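Local coordinates for glycerol dehydrogenase (Schizosaccharomyces pombe, PDB 1TA9), which catalyses the NAD+-dependent oxidation of glycerol to dihydroxyacetone with zinc as cofactor, a step in glycerol assimilation, at residues Gln70-Gly75 and Asn209-Asp214; His77-Ser82 and Asn108-Ser113; Thr146-Gly151 and Asn169-Ile174. One frame throughout, in Å; residues are numbered along the deposited sequence.

Interaction 1 of 3, residues Gln70-Gly75 and Asn209-Asp214; sequences QKYVQG and NLIFID
Gln70 OE1 is gripped twice, by Asn209 ND2 at 2.9 Å and by Trp89 NE1. The Asn209 N-H runs almost straight (171°) yet arrives above the carbonyl plane of Gln70; the side chains run side by side, their amide planes 66° apart. Asn209 OD1 turns to Ser172 N. From here two parallel strands run in step: Lys71 N, Val73 N and Gly75 N give to the carbonyls of Asn209, Ile211 and Ile213, while Lys71 O and Val73 O accept Ile211 N and Ile213 N. On the face of Tyr72, Ile211 and Ile213, the tyrosine CG stands anti to its backbone N (chi1 170°), laying the ring across Ile211: Tyr72 CD2 lies 3.5 Å from Ile211 CG2, and Ile213 CD1 packs on Tyr72 CE2. Tyr72 OH donates in the carbonyl plane to Gln74 OE1 (2.6 Å). On the other face Val73 CG2 meets Leu210 CD1 at 3.6 Å, and Val73 CB lies beside Phe212 CD1. Helix 289-307 covers the tyrosine face through Thr299, Tyr85 of helix 82-86 packs on Val73, and strand 172-176 flanks 210-214. Strand 71-75, outermost within this chain in the nucleotide-binding domain's parallel sheet, is continued by an antiparallel strand of the second subunit.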
# COMPACT_ATOMS: atom_id res chain seq x y z
N GLN B 70 1.95 -24.90 -35.37
CA GLN B 70 3.14 -25.62 -34.94
C GLN B 70 4.31 -24.68 -34.70
O GLN B 70 5.14 -24.91 -33.81
CB GLN B 70 3.53 -26.66 -35.98
CG GLN B 70 2.50 -27.75 -36.16
CD GLN B 70 2.92 -28.77 -37.19
OE1 GLN B 70 2.91 -28.50 -38.39
NE2 GLN B 70 3.30 -29.96 -36.72
N LYS B 71 4.39 -23.63 -35.50
CA LYS B 71 5.48 -22.66 -35.38
C LYS B 71 5.02 -21.25 -35.70
O LYS B 71 4.15 -21.04 -36.56
CB LYS B 71 6.62 -23.01 -36.34
CG LYS B 71 7.27 -24.37 -36.13
CD LYS B 71 8.22 -24.39 -34.95
CE LYS B 71 9.01 -25.70 -34.93
NZ LYS B 71 9.85 -25.85 -33.71
N TYR B 72 5.60 -20.27 -35.00
CA TYR B 72 5.32 -18.86 -35.24
C TYR B 72 6.71 -18.25 -35.32
O TYR B 72 7.49 -18.35 -34.38
CB TYR B 72 4.53 -18.24 -34.08
CG TYR B 72 4.42 -16.74 -34.17
CD1 TYR B 72 5.40 -15.91 -33.60
CD2 TYR B 72 3.35 -16.13 -34.82
CE1 TYR B 72 5.30 -14.52 -33.69
CE2 TYR B 72 3.25 -14.75 -34.92
CZ TYR B 72 4.23 -13.95 -34.35
OH TYR B 72 4.12 -12.57 -34.45
N VAL B 73 7.02 -17.64 -36.46
CA VAL B 73 8.34 -17.05 -36.68
C VAL B 73 8.20 -15.60 -37.08
O VAL B 73 7.49 -15.28 -38.04
CB VAL B 73 9.09 -17.81 -37.79
CG1 VAL B 73 10.48 -17.20 -38.00
CG2 VAL B 73 9.20 -19.29 -37.42
N GLN B 74 8.88 -14.72 -36.35
CA GLN B 74 8.82 -13.28 -36.59
C GLN B 74 10.21 -12.63 -36.54
O GLN B 74 10.95 -12.78 -35.57
CB GLN B 74 7.92 -12.66 -35.52
CG GLN B 74 7.85 -11.15 -35.52
CD GLN B 74 7.19 -10.62 -34.26
OE1 GLN B 74 6.14 -11.11 -33.84
NE2 GLN B 74 7.80 -9.61 -33.65
N GLY B 75 10.57 -11.90 -37.59
CA GLY B 75 11.87 -11.24 -37.61
C GLY B 75 12.05 -10.32 -38.80
O GLY B 75 11.37 -10.47 -39.81
N ASN B 209 -0.07 -24.41 -40.05
CA ASN B 209 1.15 -24.98 -39.49
C ASN B 209 2.21 -23.97 -39.08
O ASN B 209 2.84 -24.11 -38.03
CB ASN B 209 1.72 -26.00 -40.46
CG ASN B 209 0.69 -27.04 -40.86
OD1 ASN B 209 -0.23 -26.76 -41.64
ND2 ASN B 209 0.81 -28.24 -40.30
N LEU B 210 2.41 -22.94 -39.90
CA LEU B 210 3.40 -21.92 -39.61
C LEU B 210 2.90 -20.52 -39.93
O LEU B 210 2.31 -20.30 -40.99
CB LEU B 210 4.68 -22.17 -40.42
CG LEU B 210 5.70 -21.02 -40.50
CD1 LEU B 210 6.39 -20.82 -39.16
CD2 LEU B 210 6.74 -21.34 -41.57
N ILE B 211 3.10 -19.60 -39.00
CA ILE B 211 2.75 -18.19 -39.22
C ILE B 211 4.15 -17.59 -39.33
O ILE B 211 4.95 -17.67 -38.40
CB ILE B 211 1.96 -17.58 -38.05
CG1 ILE B 211 0.46 -17.89 -38.19
CG2 ILE B 211 2.10 -16.07 -38.08
CD1 ILE B 211 0.11 -19.33 -38.45
N PHE B 212 4.44 -17.00 -40.49
CA PHE B 212 5.76 -16.45 -40.80
C PHE B 212 5.63 -14.96 -41.09
O PHE B 212 4.97 -14.56 -42.04
CB PHE B 212 6.27 -17.22 -42.03
CG PHE B 212 7.71 -16.98 -42.37
CD1 PHE B 212 8.66 -16.75 -41.39
CD2 PHE B 212 8.12 -17.04 -43.70
CE1 PHE B 212 10.01 -16.59 -41.73
CE2 PHE B 212 9.46 -16.87 -44.05
CZ PHE B 212 10.41 -16.65 -43.06
N ILE B 213 6.26 -14.14 -40.25
CA ILE B 213 6.17 -12.69 -40.39
C ILE B 213 7.51 -11.98 -40.56
O ILE B 213 8.41 -12.15 -39.75
CB ILE B 213 5.49 -12.06 -39.15
CG1 ILE B 213 4.14 -12.73 -38.89
CG2 ILE B 213 5.32 -10.55 -39.34
CD1 ILE B 213 3.48 -12.28 -37.61
N ASP B 214 7.61 -11.18 -41.62
CA ASP B 214 8.82 -10.41 -41.87
C ASP B 214 8.49 -8.99 -41.39
O ASP B 214 7.69 -8.29 -42.01
CB ASP B 214 9.17 -10.42 -43.36
CG ASP B 214 10.48 -9.69 -43.67
OD1 ASP B 214 11.19 -10.12 -44.60
OD2 ASP B 214 10.79 -8.69 -42.99

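Interaction 2 of 3, residues His77-Ser82 and Asn108-Ser113; sequences HAFTRS and NKIVDS
The short 3-10 turn 78-80 comes up against the side of helix segment 108-113, closest at Phe79 and Ile110, whose CA atoms are 5.2 Å apart. Phe79 turns one ring face to the helix. Ile110 CD1 stands over the ring centre, 3.8 Å from the centroid and only 9° off the normal, a CH-pi contact, and Ile110 CG1 follows at 3.7 Å from Phe79 CG. Phe79 CG is anti to its own carbonyl carbon (chi1 -71°), which brings the ring against Ile110. Ser82 OG donates to Phe79 O at 2.6 Å, tilted from the carbonyl plane. The same hydroxyl oxygen rests on Ile110 CA at 3.6 Å, so Ser82 both closes the turn and fills the place beside the isoleucine. Farther along, Ser82 CB packs on Ser113 CB at 3.7 Å. Ser113 holds OG opposite its backbone N (chi1 176°), where it bonds with Tyr83 N and, at 2.8 Å, with a water that donates to Thr80 O at 2.7 Å; this water ties turn to helix. Replacing Phe79 with an alanine would probably leave Ile110 CD1 without its ring face and open a gap between turn and helix. The ring also meets Phe212 of strand 210-214 edge-to-face and touches Cys106 of helix 100-115 and Val217 of helix 215-220. Asp214 holds the turn from the sheet side through His77 N and Phe79 N, while Arg81 forms a salt bridge with Asp63 of the second subunit. The contact thus joins the link between strand 71-75 and helix 82-86 to helix 100-115, whose Val111 packs on strand 120-125.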
# COMPACT_ATOMS: atom_id res chain seq x y z
N HIS B 77 13.45 -9.01 -42.09
CA HIS B 77 14.08 -9.61 -43.27
C HIS B 77 13.95 -11.13 -43.23
O HIS B 77 14.62 -11.84 -43.97
CB HIS B 77 15.57 -9.23 -43.34
CG HIS B 77 15.81 -7.75 -43.34
ND1 HIS B 77 15.29 -6.91 -44.29
CD2 HIS B 77 16.51 -6.97 -42.48
CE1 HIS B 77 15.66 -5.67 -44.03
NE2 HIS B 77 16.39 -5.67 -42.93
N ALA B 78 13.06 -11.61 -42.36
CA ALA B 78 12.84 -13.05 -42.21
C ALA B 78 12.55 -13.78 -43.51
O ALA B 78 12.95 -14.93 -43.68
CB ALA B 78 11.72 -13.30 -41.21
N PHE B 79 11.84 -13.13 -44.44
CA PHE B 79 11.52 -13.78 -45.70
C PHE B 79 12.78 -14.20 -46.46
O PHE B 79 12.70 -15.06 -47.34
CB PHE B 79 10.66 -12.87 -46.60
CG PHE B 79 9.25 -12.69 -46.11
CD1 PHE B 79 8.67 -13.60 -45.22
CD2 PHE B 79 8.47 -11.64 -46.58
CE1 PHE B 79 7.34 -13.45 -44.81
CE2 PHE B 79 7.15 -11.48 -46.17
CZ PHE B 79 6.58 -12.39 -45.28
N THR B 80 13.92 -13.61 -46.14
CA THR B 80 15.17 -13.97 -46.81
C THR B 80 15.73 -15.25 -46.21
O THR B 80 16.75 -15.77 -46.68
CB THR B 80 16.25 -12.86 -46.69
OG1 THR B 80 16.62 -12.69 -45.32
CG2 THR B 80 15.73 -11.55 -47.26
N ARG B 81 15.07 -15.74 -45.17
CA ARG B 81 15.46 -16.98 -44.49
C ARG B 81 14.31 -17.98 -44.57
O ARG B 81 14.18 -18.86 -43.73
CB ARG B 81 15.77 -16.70 -43.01
CG ARG B 81 16.97 -15.79 -42.76
CD ARG B 81 17.22 -15.62 -41.27
NE ARG B 81 16.28 -14.70 -40.64
CZ ARG B 81 16.33 -13.38 -40.77
NH1 ARG B 81 17.28 -12.82 -41.51
NH2 ARG B 81 15.43 -12.61 -40.15
N SER B 82 13.47 -17.84 -45.60
CA SER B 82 12.31 -18.72 -45.77
C SER B 82 12.58 -20.22 -45.75
O SER B 82 11.94 -20.96 -45.01
CB SER B 82 11.58 -18.36 -47.06
OG SER B 82 11.07 -17.04 -47.01
N ASN B 108 8.33 -12.21 -53.75
CA ASN B 108 9.46 -12.76 -54.48
C ASN B 108 10.64 -13.10 -53.59
O ASN B 108 11.46 -13.96 -53.93
CB ASN B 108 9.90 -11.79 -55.59
CG ASN B 108 8.98 -11.81 -56.78
OD1 ASN B 108 8.68 -12.88 -57.32
ND2 ASN B 108 8.51 -10.64 -57.21
N LYS B 109 10.73 -12.43 -52.44
CA LYS B 109 11.82 -12.70 -51.51
C LYS B 109 11.68 -14.14 -51.01
O LYS B 109 12.67 -14.85 -50.86
CB LYS B 109 11.75 -11.72 -50.33
CG LYS B 109 11.86 -10.26 -50.74
CD LYS B 109 11.76 -9.33 -49.54
CE LYS B 109 11.73 -7.87 -49.96
NZ LYS B 109 12.97 -7.46 -50.67
N ILE B 110 10.44 -14.55 -50.76
CA ILE B 110 10.17 -15.91 -50.30
C ILE B 110 10.52 -16.90 -51.40
O ILE B 110 11.24 -17.87 -51.17
CB ILE B 110 8.69 -16.06 -49.90
CG1 ILE B 110 8.39 -15.17 -48.68
CG2 ILE B 110 8.38 -17.52 -49.58
CD1 ILE B 110 6.93 -15.14 -48.29
N VAL B 111 10.03 -16.64 -52.61
CA VAL B 111 10.29 -17.51 -53.75
C VAL B 111 11.78 -17.68 -53.98
O VAL B 111 12.27 -18.80 -54.15
CB VAL B 111 9.64 -16.95 -55.04
CG1 VAL B 111 9.95 -17.86 -56.22
CG2 VAL B 111 8.13 -16.84 -54.85
N ASP B 112 12.52 -16.57 -53.99
CA ASP B 112 13.96 -16.61 -54.20
C ASP B 112 14.67 -17.52 -53.20
O ASP B 112 15.53 -18.31 -53.57
CB ASP B 112 14.55 -15.20 -54.11
CG ASP B 112 14.21 -14.35 -55.32
OD1 ASP B 112 14.56 -13.15 -55.32
OD2 ASP B 112 13.60 -14.88 -56.27
N SER B 113 14.30 -17.40 -51.92
CA SER B 113 14.91 -18.21 -50.87
C SER B 113 14.71 -19.70 -51.12
O SER B 113 15.66 -20.49 -51.02
CB SER B 113 14.31 -17.84 -49.51
OG SER B 113 14.83 -18.68 -48.49
O HOH W 1 17.36 -18.32 -47.47

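Interaction 3 of 3, residues Thr146-Gly151 and Asn169-Ile174; sequences TQVIIG and NLPSII
The flat peptide carbonyl of Pro171 takes the N-H of Ile149 in its plane, a long but nearly straight bond of 3.3 Å between Ile149 N and Pro171 O, and Val148 CG2 closes on the same oxygen at 3.2 Å. Ile149 O receives Ile173 N (2.9 Å) tilted 16° from its plane, and Gly151 N gives to Ile173 O. Pro171 sets the CG-CD side of its puckered ring against Gln147 O, CD being 3.2 Å away. Ahead of it, Leu170 reaches across Thr146 at about a right angle, with CD1 3.2 Å from Thr146 O and 3.9 Å from Thr146 CG2. These strands belong to the beta-alpha-beta unit made of strand 148-153, helix 155-167 and strand 172-176. A Schellman motif ends the helix, with Asn169 as its C-prime residue, and the chain then turns into the second strand, parallel to the first. Gly155 to Asp159, at the start of helix 155-167, probably bind NAD+. On the face of Ile150 and Ile173 the two isoleucines lie side by side, and Val148 CG2, anti to its backbone N while CG1 is at 65°, touches Ile173 CG1 at 3.8 Å. The opposite face, with Ile149, Ser172 and Ile174, lies against Ala165, Lys162 and Met158 of the helix, and strand 93-98 borders 148-153 on its far side.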
# COMPACT_ATOMS: atom_id res chain seq x y z
N THR B 146 2.56 -30.96 -54.99
CA THR B 146 2.71 -29.80 -54.11
C THR B 146 2.73 -30.28 -52.66
O THR B 146 1.83 -31.01 -52.23
CB THR B 146 1.54 -28.81 -54.29
OG1 THR B 146 1.56 -28.28 -55.63
CG2 THR B 146 1.65 -27.66 -53.30
N GLN B 147 3.74 -29.86 -51.90
CA GLN B 147 3.88 -30.28 -50.51
C GLN B 147 3.31 -29.30 -49.49
O GLN B 147 3.00 -29.68 -48.36
CB GLN B 147 5.35 -30.50 -50.18
CG GLN B 147 6.05 -31.55 -51.04
CD GLN B 147 7.52 -31.65 -50.71
OE1 GLN B 147 8.28 -30.71 -50.92
NE2 GLN B 147 7.93 -32.79 -50.17
N VAL B 148 3.17 -28.03 -49.87
CA VAL B 148 2.66 -27.03 -48.95
C VAL B 148 2.10 -25.82 -49.68
O VAL B 148 2.54 -25.49 -50.79
CB VAL B 148 3.78 -26.57 -47.98
CG1 VAL B 148 4.88 -25.86 -48.76
CG2 VAL B 148 3.20 -25.65 -46.91
N ILE B 149 1.14 -25.16 -49.06
CA ILE B 149 0.52 -23.97 -49.63
C ILE B 149 0.96 -22.77 -48.80
O ILE B 149 0.74 -22.74 -47.59
CB ILE B 149 -1.03 -24.06 -49.58
CG1 ILE B 149 -1.50 -25.36 -50.24
CG2 ILE B 149 -1.64 -22.86 -50.28
CD1 ILE B 149 -1.17 -25.48 -51.71
N ILE B 150 1.57 -21.79 -49.45
CA ILE B 150 2.05 -20.60 -48.77
C ILE B 150 1.24 -19.36 -49.16
O ILE B 150 1.27 -18.93 -50.31
CB ILE B 150 3.53 -20.32 -49.09
CG1 ILE B 150 4.36 -21.57 -48.84
CG2 ILE B 150 4.04 -19.16 -48.23
CD1 ILE B 150 5.83 -21.41 -49.20
N GLY B 151 0.51 -18.81 -48.20
CA GLY B 151 -0.29 -17.62 -48.45
C GLY B 151 0.43 -16.39 -47.93
O GLY B 151 0.79 -16.32 -46.75
N ASN B 169 -5.45 -31.48 -48.28
CA ASN B 169 -4.90 -32.22 -47.14
C ASN B 169 -3.41 -31.93 -47.00
O ASN B 169 -2.62 -32.83 -46.73
CB ASN B 169 -5.11 -33.73 -47.31
CG ASN B 169 -4.80 -34.51 -46.04
OD1 ASN B 169 -4.51 -35.70 -46.08
ND2 ASN B 169 -4.88 -33.83 -44.90
N LEU B 170 -3.04 -30.66 -47.18
CA LEU B 170 -1.64 -30.24 -47.08
C LEU B 170 -1.43 -29.21 -45.98
O LEU B 170 -2.35 -28.50 -45.59
CB LEU B 170 -1.18 -29.61 -48.40
CG LEU B 170 -1.04 -30.49 -49.64
CD1 LEU B 170 -0.65 -29.61 -50.81
CD2 LEU B 170 0.01 -31.56 -49.40
N PRO B 171 -0.19 -29.11 -45.47
CA PRO B 171 0.11 -28.14 -44.42
C PRO B 171 0.06 -26.75 -45.04
O PRO B 171 0.21 -26.59 -46.25
CB PRO B 171 1.51 -28.53 -43.97
CG PRO B 171 2.13 -29.06 -45.24
CD PRO B 171 1.01 -29.91 -45.81
N SER B 172 -0.14 -25.73 -44.20
CA SER B 172 -0.21 -24.37 -44.70
C SER B 172 0.77 -23.46 -43.98
O SER B 172 1.09 -23.67 -42.81
CB SER B 172 -1.64 -23.82 -44.52
OG SER B 172 -2.05 -23.89 -43.16
N ILE B 173 1.26 -22.46 -44.71
CA ILE B 173 2.18 -21.48 -44.17
C ILE B 173 1.56 -20.12 -44.47
O ILE B 173 1.35 -19.75 -45.63
CB ILE B 173 3.58 -21.60 -44.82
CG1 ILE B 173 4.20 -22.96 -44.44
CG2 ILE B 173 4.49 -20.47 -44.34
CD1 ILE B 173 5.63 -23.16 -44.92
N ILE B 174 1.24 -19.38 -43.41
CA ILE B 174 0.59 -18.08 -43.52
C ILE B 174 1.57 -16.95 -43.22
O ILE B 174 2.19 -16.91 -42.16
CB ILE B 174 -0.59 -18.01 -42.52
CG1 ILE B 174 -1.51 -19.23 -42.71
CG2 ILE B 174 -1.37 -16.72 -42.72
CD1 ILE B 174 -2.21 -19.30 -44.07

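In the fold
All three contacts lie on the same side of the chain's centre, in the nucleotide-binding part of this member of the iron-containing alcohol dehydrogenase family. Interactions 1 and 3, their centres about 13 Å apart, share one parallel sheet, where strands 210-214 and 172-176 are neighbours. Interaction 2 sits just past the ends of the strands of interaction 1; its centre is about 13 Å from that of interaction 1 and about 16 Å from that of interaction 3, which it does not touch. Along the chain, interaction 2 closes before interaction 3 opens, and both fall within the span that interaction 1 bridges. Strand 210-214, the last of the parallel sheet along the chain, returns beside 71-75, its first, which carries the sheet into the second subunit.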